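Local coordinates for Alpha/beta hydrolase fold protein (Sphaerobacter thermophilus, PDB 3R0V) that probably acts as a hydrolase of the alpha/beta hydrolase fold and holds a D-malate molecule in its pocket in the crystal, at residues 100-108 and 199-207. Residues are numbered along the deposited sequence; the frame is centred on the assembly and turned at random. Where two conformers were deposited one is given.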
loop_
_atom_site.group_PDB
_atom_site.type_symbol
_atom_site.label_atom_id
_atom_site.label_comp_id
_atom_site.label_asym_id
_atom_site.label_seq_id
_atom_site.Cartn_x
_atom_site.Cartn_y
_atom_site.Cartn_z
ATOM N N LEU A 100 0.884 -5.482 -2.299
ATOM C CA LEU A 100 0.988 -6.511 -1.280
ATOM C C LEU A 100 -0.360 -7.206 -1.075
ATOM O O LEU A 100 -0.422 -8.435 -0.953
ATOM C CB LEU A 100 1.489 -5.896 0.031
ATOM C CG LEU A 100 1.603 -6.799 1.257
ATOM C CD1 LEU A 100 2.538 -7.958 0.989
ATOM C CD2 LEU A 100 2.080 -5.971 2.446
ATOM N N SER A 101 -1.427 -6.418 -1.038
ATOM C CA SER A 101 -2.771 -6.959 -0.845
ATOM C C SER A 101 -3.195 -7.860 -1.998
ATOM O O SER A 101 -3.814 -8.915 -1.770
ATOM C CB SER A 101 -3.788 -5.841 -0.634
ATOM O OG SER A 101 -3.469 -5.084 0.519
ATOM N N LEU A 102 -2.872 -7.455 -3.227
ATOM C CA LEU A 102 -3.172 -8.274 -4.402
ATOM C C LEU A 102 -2.382 -9.581 -4.371
ATOM O O LEU A 102 -2.931 -10.645 -4.644
ATOM C CB LEU A 102 -2.908 -7.492 -5.701
ATOM C CG LEU A 102 -3.886 -6.351 -5.983
ATOM C CD1 LEU A 102 -3.261 -5.285 -6.866
ATOM C CD2 LEU A 102 -5.154 -6.905 -6.638
ATOM N N LEU A 103 -1.096 -9.507 -4.038
ATOM C CA LEU A 103 -0.298 -10.720 -3.879
ATOM C C LEU A 103 -0.897 -11.630 -2.810
ATOM O O LEU A 103 -0.960 -12.847 -2.989
ATOM C CB LEU A 103 1.146 -10.369 -3.532
ATOM C CG LEU A 103 1.937 -9.650 -4.627
ATOM C CD1 LEU A 103 3.258 -9.203 -4.035
ATOM C CD2 LEU A 103 2.159 -10.593 -5.790
ATOM N N ALA A 104 -1.338 -11.045 -1.701
ATOM C CA ALA A 104 -1.907 -11.835 -0.607
ATOM C C ALA A 104 -3.197 -12.519 -1.060
ATOM O O ALA A 104 -3.437 -13.692 -0.747
ATOM C CB ALA A 104 -2.165 -10.950 0.611
ATOM N N ALA A 105 -4.024 -11.791 -1.795
ATOM C CA ALA A 105 -5.269 -12.348 -2.317
ATOM C C ALA A 105 -4.982 -13.499 -3.277
ATOM O O ALA A 105 -5.618 -14.550 -3.207
ATOM C CB ALA A 105 -6.085 -11.261 -3.002
ATOM N N ALA A 106 -4.005 -13.309 -4.158
ATOM C CA ALA A 106 -3.644 -14.339 -5.125
ATOM C C ALA A 106 -3.053 -15.561 -4.430
ATOM O O ALA A 106 -3.139 -16.676 -4.951
ATOM C CB ALA A 106 -2.649 -13.776 -6.143
ATOM N N SER A 107 -2.461 -15.350 -3.258
ATOM C CA SER A 107 -1.844 -16.431 -2.498
ATOM C C SER A 107 -2.851 -17.204 -1.668
ATOM O O SER A 107 -2.495 -18.200 -1.041
ATOM C CB SER A 107 -0.750 -15.887 -1.579
ATOM O OG SER A 107 0.291 -15.284 -2.329
ATOM N N GLY A 108 -4.094 -16.740 -1.640
ATOM C CA GLY A 108 -5.141 -17.461 -0.939
ATOM C C GLY A 108 -5.479 -17.015 0.474
ATOM O O GLY A 108 -6.157 -17.745 1.195
ATOM N N THR A 199 -0.008 -10.917 -14.269
ATOM C CA THR A 199 -1.338 -11.080 -14.833
ATOM C C THR A 199 -1.976 -12.437 -14.560
ATOM O O THR A 199 -3.146 -12.503 -14.168
ATOM C CB THR A 199 -1.299 -10.842 -16.345
ATOM O OG1 THR A 199 -0.909 -9.490 -16.589
ATOM C CG2 THR A 199 -2.662 -11.116 -16.975
ATOM N N ALA A 200 -1.212 -13.507 -14.770
ATOM C CA ALA A 200 -1.714 -14.862 -14.556
ATOM C C ALA A 200 -2.252 -15.014 -13.140
ATOM O O ALA A 200 -3.351 -15.544 -12.936
ATOM C CB ALA A 200 -0.624 -15.879 -14.818
ATOM N N ARG A 201 -1.489 -14.536 -12.164
ATOM C CA ARG A 201 -1.907 -14.634 -10.768
ATOM C C ARG A 201 -3.114 -13.771 -10.444
ATOM O O ARG A 201 -4.052 -14.221 -9.785
ATOM C CB ARG A 201 -0.767 -14.245 -9.842
ATOM C CG ARG A 201 0.440 -15.143 -9.973
ATOM C CD ARG A 201 1.360 -14.921 -8.800
ATOM N NE ARG A 201 0.788 -15.490 -7.584
ATOM C CZ ARG A 201 1.068 -15.056 -6.360
ATOM N NH1 ARG A 201 1.903 -14.041 -6.195
ATOM N NH2 ARG A 201 0.510 -15.636 -5.300
ATOM N N PHE A 202 -3.101 -12.522 -10.897
ATOM C CA PHE A 202 -4.187 -11.624 -10.550
ATOM C C PHE A 202 -5.487 -11.999 -11.261
ATOM O O PHE A 202 -6.569 -11.776 -10.722
ATOM C CB PHE A 202 -3.799 -10.155 -10.790
ATOM C CG PHE A 202 -2.701 -9.640 -9.871
ATOM C CD1 PHE A 202 -2.189 -10.425 -8.836
ATOM C CD2 PHE A 202 -2.206 -8.349 -10.031
ATOM C CE1 PHE A 202 -1.184 -9.934 -8.000
ATOM C CE2 PHE A 202 -1.220 -7.854 -9.195
ATOM C CZ PHE A 202 -0.710 -8.640 -8.184
ATOM N N ALA A 203 -5.392 -12.591 -12.447
ATOM C CA ALA A 203 -6.599 -13.062 -13.128
ATOM C C ALA A 203 -7.295 -14.177 -12.342
ATOM O O ALA A 203 -8.472 -14.451 -12.572
ATOM C CB ALA A 203 -6.272 -13.520 -14.531
ATOM N N SER A 204 -6.574 -14.781 -11.399
ATOM C CA SER A 204 -7.093 -15.890 -10.596
ATOM C C SER A 204 -7.809 -15.416 -9.329
ATOM O O SER A 204 -8.384 -16.222 -8.585
ATOM C CB SER A 204 -5.966 -16.862 -10.228
ATOM O OG SER A 204 -5.194 -16.384 -9.134
ATOM N N ILE A 205 -7.766 -14.110 -9.074
ATOM C CA ILE A 205 -8.463 -13.545 -7.939
ATOM C C ILE A 205 -9.945 -13.497 -8.282
ATOM O O ILE A 205 -10.351 -12.850 -9.246
ATOM C CB ILE A 205 -7.953 -12.131 -7.607
ATOM C CG1 ILE A 205 -6.490 -12.185 -7.148
ATOM C CG2 ILE A 205 -8.832 -11.483 -6.539
ATOM C CD1 ILE A 205 -5.805 -10.816 -7.126
ATOM N N SER A 206 -10.756 -14.178 -7.488
ATOM C CA SER A 206 -12.168 -14.306 -7.808
ATOM C C SER A 206 -13.075 -13.411 -6.967
ATOM O O SER A 206 -14.263 -13.280 -7.261
ATOM C CB SER A 206 -12.608 -15.768 -7.677
ATOM O OG SER A 206 -12.349 -16.241 -6.370
ATOM N N ILE A 207 -12.531 -12.783 -5.930
ATOM C CA ILE A 207 -13.381 -12.008 -5.030
ATOM C C ILE A 207 -13.738 -10.635 -5.603
ATOM O O ILE A 207 -13.040 -10.119 -6.484
ATOM C CB ILE A 207 -12.730 -11.805 -3.660
ATOM C CG1 ILE A 207 -11.336 -11.217 -3.826
ATOM C CG2 ILE A 207 -12.666 -13.129 -2.897
ATOM C CD1 ILE A 207 -10.784 -10.565 -2.562
HETATM O O HOH W 1 -1.571 -17.503 -7.613
HETATM O O HOH W 2 -5.569 -17.552 -6.735
HETATM O O HOH W 3 3.067 -13.684 -3.627
#
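Leu102 sets its CB over one face of the Phe202 ring, a CH-pi contact in which CB stands 3.9 Å from the ring centroid and leans towards CZ. Ala106 meets the same ring from its edge, its CB 4.3 Å from CD1, while CD2 of Leu103 approaches CE1. On the Leu102 side of the ring plane, but past the rim, CD1 of Ile205 reaches to 4.0 Å from CD2 of Leu102 and also touches Ala105 CB; with CG1 anti to its carbonyl carbon (chi1 -65°), the longer branch of Ile205 runs in along the helix. Were Phe202 reduced to an alanine, Leu102 CB would probably lose its aromatic cover and a gap would open between the segments. In the alpha/beta hydrolase fold, helix 96-106 follows the strand that leads into a probable nucleophile elbow, and the contact joins the far end of this helix to the short helix 199-202 and the type I turn Phe202-Ile205 ahead of strand 209-213. Leu114 of the central sheet and Leu228 of helix 219-231 extend the apolar packing around Leu102 and Phe202 respectively. The solvent side is polar and partly bridged by water. Arg201, its chain bent at chi3 (72°), lays one guanidinium face over Ala106 CB and donates from NH2 to Ser107 OG, 3.0 Å away and nearly in the guanidinium plane. That hydroxyl in turn donates to Leu103 O at 2.8 Å, which orients it to accept from the arginine. One water links Arg201 NE to Ala106 O, and a second joins the same carbonyl to Ser204 OG.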